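Local coordinates for insecticidal Delta-Endotoxin Cry8Ea1 (Bacillus Thuringiensis, PDB 3EB7), which is an insecticidal toxin that kills soil-dwelling beetle larvae, probably by binding gut-cell receptors and opening pores in the membrane, as other three-domain Cry toxins do, at residues T449-V454 against G485-N490; L562-R567 against D581-I586; L489-N492 against K498-V501; H469-D474 against R502-S507. All blocks are in the same frame, centred on the assembly; numbering follows the deposited sequence.

Interaction 1: T449-V454 against G485-N490; sequences TQIPVV and GVIRLN
I451 is the first residue of T449-V454 to touch G485-N490, and it does so with two branches. Its CG2 methyl meets CG2 of I487 at 4.0 Å, while CD1, at the end of the other branch, comes within 4.4 Å of CD2 of L489. With CG1 anti to the carbonyl carbon of I451 (chi1 -43°) and CG2 anti to its backbone N, the two branches diverge and each finds its own partner. A beta-branched isoleucine suits the place, since it fills the core and favours the extended backbone of a strand.

The two strands belong to different sheets of the C-terminal domain, a beta sandwich as in other three-domain Cry toxins. Strand 448-452 pairs with strand 578-588 in one sheet and strand 482-491 with strand 559-567 in the other, so no hydrogen bond joins them directly and methyl groups fill the gap. I487 also touches I583 of strand 578-588, and L489 touches L562.

At V453 the strand has given way to a 3-10 segment. CG1 of V453 lies 4.1 Å from CD1 of I487, the long branch of an isoleucine whose short branch meets I451. The carbonyl of V453 is bridged to the backbone of G485 by one water, which donates to V453 O at 2.8 Å and accepts from G485 N at 3.2 Å.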
loop_
_atom_site.group_PDB
_atom_site.type_symbol
_atom_site.label_atom_id
_atom_site.label_comp_id
_atom_site.label_asym_id
_atom_site.label_seq_id
_atom_site.Cartn_x
_atom_site.Cartn_y
_atom_site.Cartn_z
ATOM N N THR A 449 1.329 0.117 -18.254
ATOM C CA THR A 449 0.431 0.749 -17.281
ATOM C C THR A 449 -0.337 -0.314 -16.515
ATOM O O THR A 449 -0.983 -1.160 -17.115
ATOM C CB THR A 449 -0.547 1.744 -17.971
ATOM O OG1 THR A 449 0.192 2.544 -18.919
ATOM C CG2 THR A 449 -1.143 2.655 -16.975
ATOM N N GLN A 450 -0.252 -0.297 -15.184
ATOM C CA GLN A 450 -1.088 -1.199 -14.367
ATOM C C GLN A 450 -2.309 -0.464 -13.862
ATOM O O GLN A 450 -2.181 0.630 -13.306
ATOM C CB GLN A 450 -0.306 -1.783 -13.187
ATOM C CG GLN A 450 0.806 -2.730 -13.622
ATOM C CD GLN A 450 1.597 -3.269 -12.448
ATOM O OE1 GLN A 450 1.273 -3.005 -11.293
ATOM N NE2 GLN A 450 2.621 -4.036 -12.734
ATOM N N ILE A 451 -3.488 -1.055 -14.079
ATOM C CA ILE A 451 -4.749 -0.445 -13.721
ATOM C C ILE A 451 -5.558 -1.486 -12.996
ATOM O O ILE A 451 -6.184 -2.339 -13.638
ATOM C CB ILE A 451 -5.599 0.003 -14.948
ATOM C CG1 ILE A 451 -4.726 0.691 -16.020
ATOM C CG2 ILE A 451 -6.845 0.828 -14.471
ATOM C CD1 ILE A 451 -4.565 2.209 -15.857
ATOM N N PRO A 452 -5.557 -1.415 -11.655
ATOM C CA PRO A 452 -6.401 -2.247 -10.811
ATOM C C PRO A 452 -7.853 -2.009 -11.182
ATOM O O PRO A 452 -8.257 -0.857 -11.302
ATOM C CB PRO A 452 -6.118 -1.683 -9.418
ATOM C CG PRO A 452 -4.735 -1.144 -9.520
ATOM C CD PRO A 452 -4.716 -0.498 -10.851
ATOM N N VAL A 453 -8.648 -3.059 -11.356
ATOM C CA VAL A 453 -10.037 -2.860 -11.817
ATOM C C VAL A 453 -10.952 -2.196 -10.767
ATOM O O VAL A 453 -12.047 -1.703 -11.094
ATOM C CB VAL A 453 -10.673 -4.159 -12.381
ATOM C CG1 VAL A 453 -9.945 -4.601 -13.658
ATOM C CG2 VAL A 453 -10.676 -5.286 -11.286
ATOM N N VAL A 454 -10.475 -2.154 -9.527
ATOM C CA VAL A 454 -11.163 -1.472 -8.432
ATOM C C VAL A 454 -11.195 0.062 -8.678
ATOM O O VAL A 454 -11.961 0.784 -8.043
ATOM C CB VAL A 454 -10.599 -1.924 -7.042
ATOM C CG1 VAL A 454 -9.185 -1.346 -6.748
ATOM C CG2 VAL A 454 -11.589 -1.639 -5.918
ATOM N N GLY A 485 -16.844 -2.626 -13.698
ATOM C CA GLY A 485 -17.389 -1.330 -14.098
ATOM C C GLY A 485 -16.701 -0.775 -15.347
ATOM O O GLY A 485 -15.688 -1.322 -15.849
ATOM N N VAL A 486 -17.280 0.303 -15.862
ATOM C CA VAL A 486 -16.601 1.130 -16.814
ATOM C C VAL A 486 -15.408 1.816 -16.117
ATOM O O VAL A 486 -15.597 2.577 -15.157
ATOM C CB VAL A 486 -17.558 2.183 -17.341
ATOM C CG1 VAL A 486 -16.886 2.979 -18.428
ATOM C CG2 VAL A 486 -18.839 1.499 -17.865
ATOM N N ILE A 487 -14.201 1.484 -16.574
ATOM C CA ILE A 487 -12.993 2.121 -16.128
ATOM C C ILE A 487 -12.709 3.288 -17.079
ATOM O O ILE A 487 -12.533 3.097 -18.297
ATOM C CB ILE A 487 -11.774 1.174 -16.111
ATOM C CG1 ILE A 487 -12.051 -0.067 -15.274
ATOM C CG2 ILE A 487 -10.476 1.935 -15.650
ATOM C CD1 ILE A 487 -10.982 -1.081 -15.377
ATOM N N ARG A 488 -12.688 4.490 -16.498
ATOM C CA ARG A 488 -12.508 5.724 -17.253
ATOM C C ARG A 488 -11.036 6.079 -17.311
ATOM O O ARG A 488 -10.334 6.027 -16.286
ATOM C CB ARG A 488 -13.336 6.819 -16.606
ATOM C CG ARG A 488 -12.594 8.138 -16.413
ATOM C CD ARG A 488 -13.383 9.305 -17.046
ATOM N NE ARG A 488 -13.873 8.904 -18.372
ATOM C CZ ARG A 488 -13.144 8.966 -19.479
ATOM N NH1 ARG A 488 -11.878 9.438 -19.418
ATOM N NH2 ARG A 488 -13.694 8.562 -20.634
ATOM N N LEU A 489 -10.556 6.386 -18.508
ATOM C CA LEU A 489 -9.119 6.524 -18.757
ATOM C C LEU A 489 -8.692 7.847 -19.427
ATOM O O LEU A 489 -9.448 8.445 -20.200
ATOM C CB LEU A 489 -8.634 5.370 -19.633
ATOM C CG LEU A 489 -8.962 3.901 -19.347
ATOM C CD1 LEU A 489 -8.572 3.105 -20.597
ATOM C CD2 LEU A 489 -8.204 3.419 -18.093
ATOM N N ASN A 490 -7.468 8.287 -19.136
ATOM C CA ASN A 490 -6.886 9.413 -19.823
ATOM C C ASN A 490 -5.696 8.942 -20.630
ATOM O O ASN A 490 -4.682 8.507 -20.048
ATOM C CB ASN A 490 -6.566 10.577 -18.863
ATOM C CG ASN A 490 -7.841 11.338 -18.441
ATOM O OD1 ASN A 490 -8.360 12.172 -19.203
ATOM N ND2 ASN A 490 -8.379 11.012 -17.246
HETATM O O HOH W 1 -14.437 -2.964 -11.629
#

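Interaction 2: L562-R567 against D581-I586; sequences LKISVR and DRIELI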
loop_
_atom_site.group_PDB
_atom_site.type_symbol
_atom_site.label_atom_id
_atom_site.label_comp_id
_atom_site.label_asym_id
_atom_site.label_seq_id
_atom_site.Cartn_x
_atom_site.Cartn_y
_atom_site.Cartn_z
ATOM N N LEU A 562 -12.492 1.356 -20.610
ATOM C CA LEU A 562 -12.175 -0.055 -20.709
ATOM C C LEU A 562 -13.123 -0.815 -19.795
ATOM O O LEU A 562 -13.576 -0.297 -18.780
ATOM C CB LEU A 562 -10.737 -0.269 -20.295
ATOM C CG LEU A 562 -9.729 -1.004 -21.199
ATOM C CD1 LEU A 562 -9.915 -0.784 -22.717
ATOM C CD2 LEU A 562 -8.302 -0.604 -20.765
ATOM N N LYS A 563 -13.440 -2.051 -20.145
ATOM C CA LYS A 563 -14.370 -2.824 -19.334
ATOM C C LYS A 563 -14.087 -4.288 -19.594
ATOM O O LYS A 563 -13.883 -4.671 -20.734
ATOM C CB LYS A 563 -15.837 -2.451 -19.664
ATOM C CG LYS A 563 -16.889 -3.258 -18.890
ATOM C CD LYS A 563 -18.267 -2.901 -19.348
ATOM C CE LYS A 563 -18.954 -4.132 -19.833
ATOM N NZ LYS A 563 -19.991 -3.953 -20.899
ATOM N N ILE A 564 -14.038 -5.086 -18.530
ATOM C CA ILE A 564 -13.717 -6.485 -18.658
ATOM C C ILE A 564 -14.985 -7.258 -18.376
ATOM O O ILE A 564 -15.693 -6.982 -17.398
ATOM C CB ILE A 564 -12.565 -6.933 -17.685
ATOM C CG1 ILE A 564 -11.259 -6.129 -17.885
ATOM C CG2 ILE A 564 -12.281 -8.440 -17.806
ATOM C CD1 ILE A 564 -10.785 -5.991 -19.320
ATOM N N SER A 565 -15.287 -8.212 -19.255
ATOM C CA SER A 565 -16.468 -9.065 -19.096
ATOM C C SER A 565 -16.063 -10.522 -18.967
ATOM O O SER A 565 -15.198 -10.996 -19.734
ATOM C CB SER A 565 -17.383 -8.888 -20.310
ATOM O OG SER A 565 -17.915 -7.568 -20.334
ATOM N N VAL A 566 -16.658 -11.218 -17.988
ATOM C CA VAL A 566 -16.461 -12.662 -17.822
ATOM C C VAL A 566 -17.807 -13.452 -17.908
ATOM O O VAL A 566 -18.878 -12.975 -17.473
ATOM C CB VAL A 566 -15.597 -13.070 -16.560
ATOM C CG1 VAL A 566 -14.221 -12.375 -16.578
ATOM C CG2 VAL A 566 -16.355 -12.838 -15.243
ATOM N N ARG A 567 -17.710 -14.661 -18.459
ATOM C CA ARG A 567 -18.829 -15.390 -19.015
ATOM C C ARG A 567 -18.498 -16.900 -19.093
ATOM O O ARG A 567 -17.325 -17.290 -19.051
ATOM C CB ARG A 567 -19.005 -14.841 -20.428
ATOM C CG ARG A 567 -20.303 -15.063 -21.073
ATOM C CD ARG A 567 -20.316 -14.360 -22.404
ATOM N NE ARG A 567 -20.229 -12.923 -22.201
ATOM C CZ ARG A 567 -19.915 -12.025 -23.140
ATOM N NH1 ARG A 567 -19.641 -12.406 -24.392
ATOM N NH2 ARG A 567 -19.865 -10.731 -22.815
ATOM N N ASP A 581 -7.799 -8.852 -10.817
ATOM C CA ASP A 581 -6.903 -7.957 -10.076
ATOM C C ASP A 581 -6.681 -6.666 -10.840
ATOM O O ASP A 581 -7.104 -5.604 -10.397
ATOM C CB ASP A 581 -5.559 -8.638 -9.764
ATOM C CG ASP A 581 -4.446 -7.637 -9.315
ATOM O OD1 ASP A 581 -3.271 -7.914 -9.597
ATOM O OD2 ASP A 581 -4.715 -6.579 -8.675
ATOM N N ARG A 582 -6.026 -6.758 -11.984
ATOM C CA ARG A 582 -5.647 -5.571 -12.711
ATOM C C ARG A 582 -5.543 -5.838 -14.199
ATOM O O ARG A 582 -5.379 -6.980 -14.631
ATOM C CB ARG A 582 -4.301 -5.061 -12.189
ATOM C CG ARG A 582 -3.129 -6.056 -12.313
ATOM C CD ARG A 582 -1.861 -5.348 -11.866
ATOM N NE ARG A 582 -0.678 -6.200 -11.696
ATOM C CZ ARG A 582 -0.135 -6.508 -10.517
ATOM N NH1 ARG A 582 0.963 -7.260 -10.444
ATOM N NH2 ARG A 582 -0.699 -6.081 -9.399
ATOM N N ILE A 583 -5.611 -4.773 -14.977
ATOM C CA ILE A 583 -5.289 -4.826 -16.395
ATOM C C ILE A 583 -3.937 -4.172 -16.545
ATOM O O ILE A 583 -3.660 -3.163 -15.901
ATOM C CB ILE A 583 -6.258 -3.989 -17.210
ATOM C CG1 ILE A 583 -7.684 -4.514 -17.106
ATOM C CG2 ILE A 583 -5.806 -3.892 -18.674
ATOM C CD1 ILE A 583 -8.729 -3.372 -17.318
ATOM N N GLU A 584 -3.083 -4.749 -17.383
ATOM C CA GLU A 584 -1.833 -4.089 -17.760
ATOM C C GLU A 584 -1.920 -3.840 -19.249
ATOM O O GLU A 584 -2.315 -4.723 -20.022
ATOM C CB GLU A 584 -0.591 -4.904 -17.385
ATOM C CG GLU A 584 -0.631 -5.411 -15.928
ATOM C CD GLU A 584 0.595 -6.222 -15.537
ATOM O OE1 GLU A 584 1.221 -6.836 -16.412
ATOM O OE2 GLU A 584 0.947 -6.254 -14.344
ATOM N N LEU A 585 -1.585 -2.599 -19.608
ATOM C CA LEU A 585 -1.562 -2.107 -20.961
ATOM C C LEU A 585 -0.112 -2.009 -21.383
ATOM O O LEU A 585 0.710 -1.386 -20.702
ATOM C CB LEU A 585 -2.238 -0.738 -21.037
ATOM C CG LEU A 585 -3.763 -0.834 -20.965
ATOM C CD1 LEU A 585 -4.391 0.464 -20.446
ATOM C CD2 LEU A 585 -4.311 -1.204 -22.349
ATOM N N ILE A 586 0.179 -2.633 -22.521
ATOM C CA ILE A 586 1.537 -2.822 -23.007
ATOM C C ILE A 586 1.577 -2.202 -24.397
ATOM O O ILE A 586 0.882 -2.683 -25.303
ATOM C CB ILE A 586 1.890 -4.361 -23.053
ATOM C CG1 ILE A 586 1.707 -4.993 -21.664
ATOM C CG2 ILE A 586 3.311 -4.642 -23.642
ATOM C CD1 ILE A 586 1.237 -6.416 -21.682
#
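The core of the C-terminal beta sandwich is closed here between strand 562-567 of one sheet and strand 581-586 of the other. The axes of the two segments approach to 9.7 Å, with an angle of 126° between their N-to-C directions, a separation bridged by side chains alone. I564 and I583 reach toward each other tip to tip: CG1 of I564 lies 3.8 Å from CD1 of I583, and CD1 of I564 is 3.9 Å from the same methyl. On I583, CG1 stands anti to the carbonyl carbon (chi1 -63°) and CD1 continues outward with chi2 at 153°, which carries the long branch across to the opposite sheet. L562 and L585 meet in the same manner, CD2 of L562 being 4.1 Å from CD1 of L585. The CD2 methyl of L562 also lies 4.4 Å from CD1 of I583.

The other side of the strand carries D581, R582 and E584. NE of R582 donates to OE2 of E584 at 3.1 Å, while D581 contributes only charge attraction to NH2 of R582. R502 and R504 on the neighbouring strand 498-507 extend the network through salt bridges to E584 and D581. Branched aliphatic residues thus suit the apolar interior between the sheets, whereas on the other side D581 and E584 probably offset the gathered arginines, R504 NH1 and R582 NH1 lying close together.

Interaction 3: L489-N492 against K498-V501; sequences LNIN and KYRV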
loop_
_atom_site.group_PDB
_atom_site.type_symbol
_atom_site.label_atom_id
_atom_site.label_comp_id
_atom_site.label_asym_id
_atom_site.label_seq_id
_atom_site.Cartn_x
_atom_site.Cartn_y
_atom_site.Cartn_z
ATOM N N LEU A 489 -10.556 6.386 -18.508
ATOM C CA LEU A 489 -9.119 6.524 -18.757
ATOM C C LEU A 489 -8.692 7.847 -19.427
ATOM O O LEU A 489 -9.448 8.445 -20.200
ATOM C CB LEU A 489 -8.634 5.370 -19.633
ATOM C CG LEU A 489 -8.962 3.901 -19.347
ATOM C CD1 LEU A 489 -8.572 3.105 -20.597
ATOM C CD2 LEU A 489 -8.204 3.419 -18.093
ATOM N N ASN A 490 -7.468 8.287 -19.136
ATOM C CA ASN A 490 -6.886 9.413 -19.823
ATOM C C ASN A 490 -5.696 8.942 -20.630
ATOM O O ASN A 490 -4.682 8.507 -20.048
ATOM C CB ASN A 490 -6.566 10.577 -18.863
ATOM C CG ASN A 490 -7.841 11.338 -18.441
ATOM O OD1 ASN A 490 -8.360 12.172 -19.203
ATOM N ND2 ASN A 490 -8.379 11.012 -17.246
ATOM N N ILE A 491 -5.841 8.978 -21.971
ATOM C CA ILE A 491 -4.816 8.379 -22.849
ATOM C C ILE A 491 -3.796 9.474 -23.248
ATOM O O ILE A 491 -4.163 10.513 -23.842
ATOM C CB ILE A 491 -5.411 7.642 -24.129
ATOM C CG1 ILE A 491 -6.678 6.779 -23.847
ATOM C CG2 ILE A 491 -4.331 6.857 -24.895
ATOM C CD1 ILE A 491 -6.552 5.695 -22.786
ATOM N N ASN A 492 -2.531 9.249 -22.899
ATOM C CA ASN A 492 -1.449 10.131 -23.342
ATOM C C ASN A 492 -1.129 9.957 -24.843
ATOM O O ASN A 492 -1.411 8.918 -25.455
ATOM C CB ASN A 492 -0.191 9.909 -22.522
ATOM C CG ASN A 492 -0.252 10.553 -21.135
ATOM O OD1 ASN A 492 -1.200 11.250 -20.777
ATOM N ND2 ASN A 492 0.777 10.312 -20.354
ATOM N N LYS A 498 -0.543 1.602 -30.694
ATOM C CA LYS A 498 -1.152 0.296 -30.378
ATOM C C LYS A 498 -0.819 -0.191 -28.957
ATOM O O LYS A 498 0.275 0.039 -28.436
ATOM C CB LYS A 498 -0.686 -0.780 -31.368
ATOM C CG LYS A 498 -0.902 -0.449 -32.813
ATOM C CD LYS A 498 -2.369 -0.388 -33.126
ATOM C CE LYS A 498 -2.627 -0.952 -34.525
ATOM N NZ LYS A 498 -1.368 -0.900 -35.367
ATOM N N TYR A 499 -1.772 -0.895 -28.376
ATOM C CA TYR A 499 -1.626 -1.501 -27.082
ATOM C C TYR A 499 -2.164 -2.920 -27.182
ATOM O O TYR A 499 -3.107 -3.193 -27.928
ATOM C CB TYR A 499 -2.457 -0.747 -26.024
ATOM C CG TYR A 499 -1.980 0.657 -25.712
ATOM C CD1 TYR A 499 -2.543 1.760 -26.362
ATOM C CD2 TYR A 499 -0.954 0.878 -24.779
ATOM C CE1 TYR A 499 -2.097 3.060 -26.109
ATOM C CE2 TYR A 499 -0.496 2.167 -24.511
ATOM C CZ TYR A 499 -1.079 3.261 -25.181
ATOM O OH TYR A 499 -0.649 4.538 -24.908
ATOM N N ARG A 500 -1.568 -3.818 -26.417
ATOM C CA ARG A 500 -2.228 -5.065 -26.095
ATOM C C ARG A 500 -2.389 -5.071 -24.589
ATOM O O ARG A 500 -1.759 -4.272 -23.885
ATOM C CB ARG A 500 -1.443 -6.275 -26.587
ATOM C CG ARG A 500 -0.170 -6.523 -25.848
ATOM C CD ARG A 500 0.697 -7.556 -26.521
ATOM N NE ARG A 500 1.748 -8.071 -25.652
ATOM C CZ ARG A 500 1.532 -8.814 -24.563
ATOM N NH1 ARG A 500 0.289 -9.129 -24.170
ATOM N NH2 ARG A 500 2.564 -9.251 -23.850
ATOM N N VAL A 501 -3.217 -5.996 -24.127
ATOM C CA VAL A 501 -3.718 -6.069 -22.779
ATOM C C VAL A 501 -3.439 -7.454 -22.209
ATOM O O VAL A 501 -3.606 -8.463 -22.890
ATOM C CB VAL A 501 -5.282 -5.861 -22.784
ATOM C CG1 VAL A 501 -5.935 -6.374 -21.522
ATOM C CG2 VAL A 501 -5.626 -4.396 -22.972
HETATM O O HOH W 2 -1.212 6.488 -26.789
#
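Only the far end of the Y499 side chain reaches across to L489-N492, where it makes one direct contact and one through water. The direct one is a loose van der Waals contact of a methyl with the hydroxyl oxygen: CG2 of I491 lies 4.4 Å from OH of Y499, with the CA atoms of the two residues still 11.2 Å apart. Tyrosine suits such a wide separation, because its side chain covers more than half of it and that of I491 the rest. F555 meets the ring with its plane inclined at about 60°, and V443 of the short strand 442-443 touches both I491 and Y499.

The polar contact runs through a single water, which donates to O of N492 at 2.8 Å and accepts from OH of Y499 at 2.8 Å; the hydroxyl makes a weak hydrogen bond with Y444 O besides. The direct separation of N492 O from Y499 OH is 4.5 Å, too long for a bond.

Strands 482-491 and 498-507 enter opposite sheets of the C-terminal beta sandwich, and the contact joins the two ends of the short connection between them. Tyrosine thus combines an aromatic body for the interior with a hydroxyl that reaches, through water, the carbonyl just past the end of strand 482-491.

Interaction 4: H469-D474 against R502-S507; sequences HYLGGD and RIRYCS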
loop_
_atom_site.group_PDB
_atom_site.type_symbol
_atom_site.label_atom_id
_atom_site.label_comp_id
_atom_site.label_asym_id
_atom_site.label_seq_id
_atom_site.Cartn_x
_atom_site.Cartn_y
_atom_site.Cartn_z
ATOM N N HIS A 469 -4.443 -8.707 -0.044
ATOM C CA HIS A 469 -3.148 -8.744 0.652
ATOM C C HIS A 469 -2.018 -9.092 -0.270
ATOM O O HIS A 469 -0.902 -8.665 -0.042
ATOM C CB HIS A 469 -3.112 -9.704 1.826
ATOM C CG HIS A 469 -3.917 -9.264 3.004
ATOM N ND1 HIS A 469 -4.271 -10.128 4.013
ATOM C CD2 HIS A 469 -4.431 -8.058 3.338
ATOM C CE1 HIS A 469 -4.968 -9.471 4.924
ATOM N NE2 HIS A 469 -5.085 -8.216 4.532
ATOM N N TYR A 470 -2.309 -9.853 -1.311
ATOM C CA TYR A 470 -1.343 -10.134 -2.376
ATOM C C TYR A 470 -1.239 -9.051 -3.466
ATOM O O TYR A 470 -0.242 -9.022 -4.197
ATOM C CB TYR A 470 -1.691 -11.461 -3.062
ATOM C CG TYR A 470 -1.263 -12.694 -2.290
ATOM C CD1 TYR A 470 -2.172 -13.384 -1.482
ATOM C CD2 TYR A 470 0.067 -13.149 -2.350
ATOM C CE1 TYR A 470 -1.791 -14.522 -0.756
ATOM C CE2 TYR A 470 0.470 -14.272 -1.618
ATOM C CZ TYR A 470 -0.460 -14.949 -0.829
ATOM O OH TYR A 470 -0.059 -16.066 -0.131
ATOM N N LEU A 471 -2.248 -8.172 -3.588
ATOM C CA LEU A 471 -2.410 -7.347 -4.824
ATOM C C LEU A 471 -2.153 -5.847 -4.594
ATOM O O LEU A 471 -2.007 -5.083 -5.532
ATOM C CB LEU A 471 -3.817 -7.572 -5.431
ATOM C CG LEU A 471 -4.315 -9.037 -5.433
ATOM C CD1 LEU A 471 -5.785 -9.163 -5.855
ATOM C CD2 LEU A 471 -3.448 -9.954 -6.319
ATOM N N GLY A 472 -2.116 -5.438 -3.327
ATOM C CA GLY A 472 -1.922 -4.048 -2.958
ATOM C C GLY A 472 -3.227 -3.298 -2.946
ATOM O O GLY A 472 -3.226 -2.061 -2.955
ATOM N N GLY A 473 -4.329 -4.052 -2.899
ATOM C CA GLY A 473 -5.701 -3.505 -2.994
ATOM C C GLY A 473 -6.723 -4.596 -3.333
ATOM O O GLY A 473 -6.353 -5.707 -3.611
ATOM N N ASP A 474 -7.998 -4.264 -3.351
ATOM C CA ASP A 474 -9.036 -5.257 -3.561
ATOM C C ASP A 474 -9.244 -5.709 -5.022
ATOM O O ASP A 474 -9.295 -4.892 -5.952
ATOM C CB ASP A 474 -10.355 -4.735 -3.017
ATOM C CG ASP A 474 -10.349 -4.576 -1.495
ATOM O OD1 ASP A 474 -9.677 -5.384 -0.786
ATOM O OD2 ASP A 474 -11.030 -3.630 -1.020
ATOM N N ARG A 502 -3.046 -7.506 -20.936
ATOM C CA ARG A 502 -3.110 -8.742 -20.185
ATOM C C ARG A 502 -3.746 -8.457 -18.842
ATOM O O ARG A 502 -3.606 -7.364 -18.299
ATOM C CB ARG A 502 -1.747 -9.424 -20.053
ATOM C CG ARG A 502 -0.627 -8.515 -19.618
ATOM C CD ARG A 502 0.580 -9.329 -19.259
ATOM N NE ARG A 502 1.453 -8.489 -18.488
ATOM C CZ ARG A 502 2.767 -8.385 -18.647
ATOM N NH1 ARG A 502 3.388 -9.144 -19.529
ATOM N NH2 ARG A 502 3.456 -7.543 -17.877
ATOM N N ILE A 503 -4.463 -9.443 -18.329
ATOM C CA ILE A 503 -5.280 -9.267 -17.157
ATOM C C ILE A 503 -4.804 -10.230 -16.096
ATOM O O ILE A 503 -4.709 -11.412 -16.350
ATOM C CB ILE A 503 -6.791 -9.504 -17.476
ATOM C CG1 ILE A 503 -7.323 -8.460 -18.467
ATOM C CG2 ILE A 503 -7.640 -9.418 -16.222
ATOM C CD1 ILE A 503 -7.550 -9.003 -19.806
ATOM N N ARG A 504 -4.493 -9.722 -14.908
ATOM C CA ARG A 504 -4.092 -10.577 -13.794
ATOM C C ARG A 504 -5.343 -11.104 -13.079
ATOM O O ARG A 504 -6.225 -10.331 -12.689
ATOM C CB ARG A 504 -3.167 -9.816 -12.829
ATOM C CG ARG A 504 -2.428 -10.712 -11.833
ATOM C CD ARG A 504 -1.199 -9.967 -11.194
ATOM N NE ARG A 504 -0.521 -10.819 -10.213
ATOM C CZ ARG A 504 -0.256 -10.479 -8.954
ATOM N NH1 ARG A 504 -0.573 -9.264 -8.492
ATOM N NH2 ARG A 504 0.343 -11.357 -8.149
ATOM N N TYR A 505 -5.432 -12.426 -12.935
ATOM C CA TYR A 505 -6.624 -13.034 -12.357
ATOM C C TYR A 505 -6.320 -14.280 -11.542
ATOM O O TYR A 505 -5.248 -14.815 -11.594
ATOM C CB TYR A 505 -7.648 -13.370 -13.443
ATOM C CG TYR A 505 -7.289 -14.625 -14.227
ATOM C CD1 TYR A 505 -6.454 -14.552 -15.334
ATOM C CD2 TYR A 505 -7.766 -15.892 -13.830
ATOM C CE1 TYR A 505 -6.116 -15.697 -16.061
ATOM C CE2 TYR A 505 -7.424 -17.040 -14.536
ATOM C CZ TYR A 505 -6.607 -16.931 -15.655
ATOM O OH TYR A 505 -6.257 -18.052 -16.363
ATOM N N CYS A 506 -7.304 -14.724 -10.781
ATOM C CA CYS A 506 -7.254 -16.005 -10.133
ATOM C C CYS A 506 -8.677 -16.585 -10.265
ATOM O O CYS A 506 -9.667 -15.864 -10.000
ATOM C CB CYS A 506 -6.840 -15.825 -8.672
ATOM S SG CYS A 506 -6.932 -17.345 -7.682
ATOM N N SER A 507 -8.798 -17.850 -10.687
ATOM C CA SER A 507 -10.122 -18.525 -10.693
ATOM C C SER A 507 -10.049 -20.000 -10.358
ATOM O O SER A 507 -9.022 -20.622 -10.558
ATOM C CB SER A 507 -10.819 -18.376 -12.032
ATOM O OG SER A 507 -10.035 -18.949 -13.052
HETATM O O HOH W 3 1.789 -10.217 -5.511
#
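R504 and L471 approach at a slant, the guanidinium group lying against one leucine methyl. CD2 of L471 is 3.7 Å from NH1 of R504 and 4.2 Å from its CZ, placed obliquely to the guanidinium plane. The arginine gets there with CG anti to the backbone N (chi1 -166°) and its chain extended as far as NE, carrying the charge from strand 502-507 to the loop 469-474.

The backbone of Y470 comes at the guanidinium differently, with its carbonyl oxygen at the edge, near the plane. Y470 O is 4.3 Å from NH1 of R504, and a water makes the link, donating to Y470 O at 2.7 Å and accepting from NH2 of R504 at 3.2 Å. The loop, which follows strand 448-452 of the C-terminal beta sandwich, packs between strand 498-507 and the helical N-terminal domain, where the hydroxyl of Y470 bonds D180 of helix 161-191.

Arginine suits this place because its long chain can cover distance and its several N-H groups can serve more than one partner. NH1 makes a salt bridge to D581, whose carboxylate probably offsets most of the charge, and NH2 a hydrogen bond to the water, while CD2 of L471 covers part of the guanidinium.

All four interactions lie in the C-terminal beta sandwich. Interactions 1, 2 and 3 each span its two sheets, while interaction 4 sets a loop against strand 498-507. Interactions 1 and 2 have centres about 8 Å apart; probable backbone hydrogen bonds link them within each sheet, and their side chains fill neighbouring parts of the core. Interaction 3, about 10 Å from interaction 1, shares strand 482-491 with it. Interaction 4 uses the same strand 498-507 as interaction 3, about 20 Å away, and encloses it along the chain. Interaction 2 comes last in sequence. The loop of interaction 4 meets helix 161-191 through Y470, so the sandwich is joined there to the N-terminal helical domain.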